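Local coordinates for protein MS5a (Brassica napus, PDB 6L77) that is a meiosis-related protein with cystatin-like folds that appears to enhance papain rather than inhibit it as classical cystatins do, its role in the plant otherwise unsettled, at residues Arg123-His136 against Val166-Leu180. Sequence-based numbering, arbitrary orientation. Where two conformers were deposited one is given.
Sequences RFLYKMQKSDWEEH and VVVETEENVPRETVL
Arg-176 pinches a single backbone oxygen end-on: NH1 (2.9 Å) and NH2 (3.2 Å) both reach Lys-127 O from above the same face of its carbonyl plane. NH1 also forms a salt bridge with Asp-132 OD2, 3.0 Å away. That oxygen accepts Gln-129 N from the opposite face of the carboxylate, as part of the capping box that Gln-129 and Asp-132 make, and Met-128, present as selenomethionine, lays SE over one face of the guanidinium. An arginine suits this place because its long chain, bent at chi3 (-69°), carries several N-H groups from helix 176-181 to the backbone at Lys-127.

The Tyr-126 ring reaches from its strand to helix 176-181, offering a flat face to Val-179 CG2, 3.6 Å from the centroid, and a hydroxyl to Val-174 O at 2.6 Å; a phenylalanine here would probably keep the methyl contact but leave that carbonyl without its hydroxyl partner.

The unbranched, apolar chain of Met-128, bent at chi2, puts CE among Val-168, Val-179 and Leu-180, and Leu-180 CB sits over the centre of the His-136 ring in a CH-pi contact. On the other side of the sheet, Arg-123 meets Glu-169 side-on; opposite charges and matching flat ends, nearly coplanar, allow two bonds, NE to OE2 (2.8 Å) and NH2 to OE1. The whole is an antiparallel pairing, with strand 124-127 as edge strand beside 161-170 and helix 176-181 over one face, within a cystatin-like fold.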
loop_
_atom_site.group_PDB
_atom_site.type_symbol
_atom_site.label_atom_id
_atom_site.label_comp_id
_atom_site.label_asym_id
_atom_site.label_seq_id
_atom_site.Cartn_x
_atom_site.Cartn_y
_atom_site.Cartn_z
ATOM N N ARG A 123 10.757 -17.401 12.146
ATOM C CA ARG A 123 9.872 -16.402 11.571
ATOM C C ARG A 123 9.857 -15.160 12.458
ATOM O O ARG A 123 9.867 -15.267 13.687
ATOM C CB ARG A 123 8.459 -16.945 11.422
ATOM C CG ARG A 123 8.350 -18.090 10.429
ATOM C CD ARG A 123 6.939 -18.626 10.365
ATOM N NE ARG A 123 5.976 -17.638 9.877
ATOM C CZ ARG A 123 4.683 -17.909 9.740
ATOM N NH1 ARG A 123 4.243 -19.124 10.067
ATOM N NH2 ARG A 123 3.842 -16.991 9.305
ATOM N N PHE A 124 9.822 -13.986 11.831
ATOM C CA PHE A 124 9.973 -12.713 12.548
ATOM C C PHE A 124 8.712 -11.881 12.377
ATOM O O PHE A 124 8.505 -11.266 11.331
ATOM C CB PHE A 124 11.223 -12.003 12.047
ATOM C CG PHE A 124 12.401 -12.907 12.036
ATOM C CD1 PHE A 124 12.900 -13.404 13.233
ATOM C CD2 PHE A 124 12.948 -13.349 10.846
ATOM C CE1 PHE A 124 13.968 -14.279 13.251
ATOM C CE2 PHE A 124 14.009 -14.231 10.847
ATOM C CZ PHE A 124 14.526 -14.700 12.059
ATOM N N LEU A 125 7.873 -11.863 13.414
ATOM C CA LEU A 125 6.573 -11.204 13.375
ATOM C C LEU A 125 6.534 -10.060 14.381
ATOM O O LEU A 125 7.021 -10.195 15.503
ATOM C CB LEU A 125 5.438 -12.206 13.666
ATOM C CG LEU A 125 5.187 -13.176 12.500
ATOM C CD1 LEU A 125 6.102 -14.377 12.597
ATOM C CD2 LEU A 125 3.734 -13.624 12.463
ATOM N N TYR A 126 5.949 -8.940 13.969
ATOM C CA TYR A 126 5.935 -7.715 14.763
ATOM C C TYR A 126 4.486 -7.325 15.007
ATOM O O TYR A 126 3.791 -6.913 14.073
ATOM C CB TYR A 126 6.700 -6.596 14.045
ATOM C CG TYR A 126 8.144 -6.950 13.796
ATOM C CD1 TYR A 126 8.499 -7.830 12.778
ATOM C CD2 TYR A 126 9.159 -6.427 14.591
ATOM C CE1 TYR A 126 9.821 -8.186 12.569
ATOM C CE2 TYR A 126 10.482 -6.767 14.375
ATOM C CZ TYR A 126 10.803 -7.644 13.348
ATOM O OH TYR A 126 12.116 -8.014 13.117
ATOM N N LYS A 127 4.033 -7.474 16.253
ATOM C CA LYS A 127 2.702 -7.036 16.664
ATOM C C LYS A 127 2.749 -5.536 16.913
ATOM O O LYS A 127 3.330 -5.078 17.909
ATOM C CB LYS A 127 2.236 -7.763 17.926
ATOM C CG LYS A 127 2.181 -9.277 17.841
ATOM C CD LYS A 127 1.573 -9.863 19.124
ATOM C CE LYS A 127 1.814 -11.363 19.253
ATOM N NZ LYS A 127 1.183 -11.945 20.476
HETATM N N MSE A 128 2.125 -4.774 16.027
HETATM C CA MSE A 128 2.221 -3.317 16.077
HETATM C C MSE A 128 1.303 -2.724 17.132
HETATM O O MSE A 128 0.242 -3.275 17.426
HETATM C CB MSE A 128 1.900 -2.712 14.710
HETATM C CG MSE A 128 2.928 -3.049 13.630
HETATM SE SE MSE A 128 4.788 -2.741 14.250
HETATM C CE MSE A 128 5.725 -3.363 12.631
ATOM N N GLN A 129 1.742 -1.615 17.718
ATOM C CA GLN A 129 0.935 -0.834 18.640
ATOM C C GLN A 129 0.225 0.265 17.855
ATOM O O GLN A 129 0.648 0.638 16.764
ATOM C CB GLN A 129 1.812 -0.225 19.745
ATOM C CG GLN A 129 1.045 0.302 20.950
ATOM C CD GLN A 129 1.532 1.672 21.411
ATOM O OE1 GLN A 129 0.853 2.688 21.211
ATOM N NE2 GLN A 129 2.709 1.705 22.036
ATOM N N LYS A 130 -0.871 0.775 18.425
ATOM C CA LYS A 130 -1.626 1.847 17.778
ATOM C C LYS A 130 -0.724 3.001 17.374
ATOM O O LYS A 130 -0.849 3.537 16.268
ATOM C CB LYS A 130 -2.727 2.334 18.723
ATOM C CG LYS A 130 -3.705 3.328 18.138
ATOM C CD LYS A 130 -4.976 3.317 18.991
ATOM C CE LYS A 130 -6.047 4.233 18.427
ATOM N NZ LYS A 130 -5.640 5.664 18.485
ATOM N N SER A 131 0.203 3.392 18.256
ATOM C CA SER A 131 1.128 4.462 17.912
ATOM C C SER A 131 1.971 4.099 16.700
ATOM O O SER A 131 2.298 4.977 15.895
ATOM C CB SER A 131 2.029 4.792 19.103
ATOM O OG SER A 131 2.890 3.702 19.398
ATOM N N ASP A 132 2.315 2.816 16.539
ATOM C CA ASP A 132 3.138 2.411 15.395
ATOM C C ASP A 132 2.437 2.689 14.069
ATOM O O ASP A 132 3.039 3.244 13.137
ATOM C CB ASP A 132 3.493 0.929 15.490
ATOM C CG ASP A 132 4.467 0.624 16.608
ATOM O OD1 ASP A 132 5.381 1.437 16.856
ATOM O OD2 ASP A 132 4.313 -0.447 17.230
ATOM N N TRP A 133 1.173 2.274 13.938
ATOM C CA TRP A 133 0.525 2.519 12.654
ATOM C C TRP A 133 0.084 3.966 12.508
ATOM O O TRP A 133 0.076 4.489 11.392
ATOM C CB TRP A 133 -0.656 1.563 12.413
ATOM C CG TRP A 133 -1.869 1.648 13.311
ATOM C CD1 TRP A 133 -2.828 2.634 13.335
ATOM C CD2 TRP A 133 -2.295 0.657 14.248
ATOM N NE1 TRP A 133 -3.803 2.323 14.260
ATOM C CE2 TRP A 133 -3.494 1.117 14.836
ATOM C CE3 TRP A 133 -1.766 -0.571 14.663
ATOM C CZ2 TRP A 133 -4.175 0.390 15.798
ATOM C CZ3 TRP A 133 -2.441 -1.287 15.623
ATOM C CH2 TRP A 133 -3.633 -0.805 16.185
ATOM N N GLU A 134 -0.238 4.644 13.610
ATOM C CA GLU A 134 -0.591 6.052 13.492
ATOM C C GLU A 134 0.585 6.885 13.004
ATOM O O GLU A 134 0.386 7.871 12.287
ATOM C CB GLU A 134 -1.112 6.582 14.822
ATOM C CG GLU A 134 -2.499 6.072 15.157
ATOM C CD GLU A 134 -3.051 6.689 16.425
ATOM O OE1 GLU A 134 -2.253 7.249 17.211
ATOM O OE2 GLU A 134 -4.284 6.618 16.629
ATOM N N GLU A 135 1.813 6.496 13.346
ATOM C CA GLU A 135 2.974 7.252 12.893
ATOM C C GLU A 135 3.495 6.822 11.525
ATOM O O GLU A 135 4.376 7.496 10.983
ATOM C CB GLU A 135 4.101 7.159 13.925
ATOM C CG GLU A 135 3.814 7.972 15.186
ATOM C CD GLU A 135 4.578 7.473 16.401
ATOM O OE1 GLU A 135 4.460 8.102 17.476
ATOM O OE2 GLU A 135 5.285 6.446 16.281
ATOM N N HIS A 136 2.983 5.736 10.942
ATOM C CA HIS A 136 3.460 5.272 9.639
ATOM C C HIS A 136 2.246 4.987 8.762
ATOM O O HIS A 136 1.731 3.867 8.752
ATOM C CB HIS A 136 4.366 4.057 9.803
ATOM C CG HIS A 136 5.543 4.326 10.688
ATOM N ND1 HIS A 136 5.502 4.149 12.053
ATOM C CD2 HIS A 136 6.770 4.821 10.409
ATOM C CE1 HIS A 136 6.664 4.501 12.575
ATOM N NE2 HIS A 136 7.452 4.908 11.600
ATOM N N VAL A 166 -2.560 -4.783 13.810
ATOM C CA VAL A 166 -1.649 -4.890 12.672
ATOM C C VAL A 166 -0.501 -5.800 13.082
ATOM O O VAL A 166 0.065 -5.633 14.164
ATOM C CB VAL A 166 -1.103 -3.520 12.214
ATOM C CG1 VAL A 166 -0.098 -3.691 11.078
ATOM C CG2 VAL A 166 -2.227 -2.603 11.769
ATOM N N VAL A 167 -0.167 -6.763 12.230
ATOM C CA VAL A 167 1.003 -7.610 12.421
ATOM C C VAL A 167 1.811 -7.552 11.133
ATOM O O VAL A 167 1.241 -7.645 10.046
ATOM C CB VAL A 167 0.607 -9.063 12.758
ATOM C CG1 VAL A 167 1.817 -9.995 12.705
ATOM C CG2 VAL A 167 -0.072 -9.121 14.128
ATOM N N VAL A 168 3.127 -7.379 11.247
ATOM C CA VAL A 168 4.010 -7.369 10.085
ATOM C C VAL A 168 5.011 -8.506 10.223
ATOM O O VAL A 168 5.566 -8.721 11.306
ATOM C CB VAL A 168 4.749 -6.025 9.933
ATOM C CG1 VAL A 168 5.679 -6.080 8.725
ATOM C CG2 VAL A 168 3.748 -4.874 9.777
ATOM N N GLU A 169 5.248 -9.226 9.128
ATOM C CA GLU A 169 6.229 -10.299 9.099
ATOM C C GLU A 169 7.333 -9.940 8.116
ATOM O O GLU A 169 7.060 -9.502 6.987
ATOM C CB GLU A 169 5.596 -11.652 8.737
ATOM C CG GLU A 169 6.630 -12.782 8.672
ATOM C CD GLU A 169 6.036 -14.190 8.687
ATOM O OE1 GLU A 169 4.797 -14.327 8.626
ATOM O OE2 GLU A 169 6.823 -15.161 8.767
ATOM N N THR A 170 8.577 -10.117 8.552
ATOM C CA THR A 170 9.756 -9.885 7.734
ATOM C C THR A 170 10.496 -11.195 7.524
ATOM O O THR A 170 10.261 -12.190 8.212
ATOM C CB THR A 170 10.715 -8.875 8.380
ATOM O OG1 THR A 170 11.167 -9.407 9.628
ATOM C CG2 THR A 170 10.021 -7.533 8.614
ATOM N N GLU A 171 11.432 -11.153 6.577
ATOM C CA GLU A 171 12.292 -12.281 6.256
ATOM C C GLU A 171 13.536 -12.331 7.130
ATOM O O GLU A 171 14.178 -13.380 7.218
ATOM C CB GLU A 171 12.689 -12.199 4.771
ATOM C CG GLU A 171 11.541 -11.655 3.897
ATOM C CD GLU A 171 11.890 -11.493 2.417
ATOM O OE1 GLU A 171 13.083 -11.334 2.077
ATOM O OE2 GLU A 171 10.953 -11.518 1.591
ATOM N N GLU A 172 13.867 -11.225 7.796
ATOM C CA GLU A 172 15.080 -11.099 8.583
ATOM C C GLU A 172 14.734 -10.487 9.931
ATOM O O GLU A 172 13.792 -9.693 10.047
ATOM C CB GLU A 172 16.116 -10.212 7.891
ATOM C CG GLU A 172 16.391 -10.552 6.445
ATOM C CD GLU A 172 17.098 -9.421 5.726
ATOM O OE1 GLU A 172 17.319 -8.359 6.355
ATOM O OE2 GLU A 172 17.430 -9.590 4.533
ATOM N N ASN A 173 15.525 -10.849 10.932
ATOM C CA ASN A 173 15.333 -10.388 12.303
ATOM C C ASN A 173 15.903 -8.977 12.441
ATOM O O ASN A 173 17.100 -8.805 12.679
ATOM C CB ASN A 173 16.003 -11.356 13.268
ATOM C CG ASN A 173 15.655 -11.072 14.712
ATOM O OD1 ASN A 173 15.315 -9.944 15.058
ATOM N ND2 ASN A 173 15.742 -12.084 15.557
ATOM N N VAL A 174 15.046 -7.963 12.343
ATOM C CA VAL A 174 15.514 -6.575 12.314
ATOM C C VAL A 174 14.802 -5.778 13.402
ATOM O O VAL A 174 13.780 -6.225 13.949
ATOM C CB VAL A 174 15.294 -5.935 10.924
ATOM C CG1 VAL A 174 16.055 -6.718 9.857
ATOM C CG2 VAL A 174 13.810 -5.866 10.580
ATOM N N PRO A 175 15.313 -4.585 13.745
ATOM C CA PRO A 175 14.600 -3.748 14.725
ATOM C C PRO A 175 13.245 -3.320 14.186
ATOM O O PRO A 175 13.057 -3.138 12.980
ATOM C CB PRO A 175 15.531 -2.539 14.919
ATOM C CG PRO A 175 16.878 -3.014 14.498
ATOM C CD PRO A 175 16.598 -3.972 13.359
ATOM N N ARG A 176 12.297 -3.138 15.108
ATOM C CA ARG A 176 10.951 -2.706 14.734
ATOM C C ARG A 176 10.982 -1.426 13.906
ATOM O O ARG A 176 10.210 -1.280 12.955
ATOM C CB ARG A 176 10.115 -2.511 16.002
ATOM C CG ARG A 176 8.688 -1.982 15.797
ATOM C CD ARG A 176 7.984 -2.005 17.173
ATOM N NE ARG A 176 7.770 -3.399 17.553
ATOM C CZ ARG A 176 6.586 -3.927 17.827
ATOM N NH1 ARG A 176 5.503 -3.155 17.838
ATOM N NH2 ARG A 176 6.490 -5.223 18.101
ATOM N N GLU A 177 11.872 -0.488 14.247
ATOM C CA GLU A 177 11.950 0.760 13.491
ATOM C C GLU A 177 12.254 0.500 12.019
ATOM O O GLU A 177 11.725 1.187 11.134
ATOM C CB GLU A 177 13.012 1.679 14.102
ATOM C CG GLU A 177 12.909 1.851 15.607
ATOM C CD GLU A 177 13.691 0.791 16.366
ATOM O OE1 GLU A 177 14.922 0.960 16.535
ATOM O OE2 GLU A 177 13.083 -0.219 16.768
ATOM N N THR A 178 13.114 -0.481 11.739
ATOM C CA THR A 178 13.408 -0.843 10.354
ATOM C C THR A 178 12.174 -1.385 9.653
ATOM O O THR A 178 11.928 -1.074 8.480
ATOM C CB THR A 178 14.533 -1.875 10.327
ATOM O OG1 THR A 178 15.706 -1.293 10.906
ATOM C CG2 THR A 178 14.835 -2.319 8.902
ATOM N N VAL A 179 11.381 -2.200 10.354
ATOM C CA VAL A 179 10.179 -2.757 9.739
ATOM C C VAL A 179 9.243 -1.648 9.283
ATOM O O VAL A 179 8.612 -1.742 8.222
ATOM C CB VAL A 179 9.486 -3.714 10.724
ATOM C CG1 VAL A 179 8.242 -4.312 10.107
ATOM C CG2 VAL A 179 10.451 -4.838 11.141
ATOM N N LEU A 180 9.129 -0.586 10.075
ATOM C CA LEU A 180 8.168 0.481 9.794
ATOM C C LEU A 180 8.690 1.550 8.840
ATOM O O LEU A 180 7.891 2.155 8.111
ATOM C CB LEU A 180 7.753 1.152 11.107
ATOM C CG LEU A 180 6.898 0.286 12.021
ATOM C CD1 LEU A 180 7.034 0.731 13.489
ATOM C CD2 LEU A 180 5.448 0.379 11.550
HETATM O O HOH W 1 9.529 -14.547 8.893
#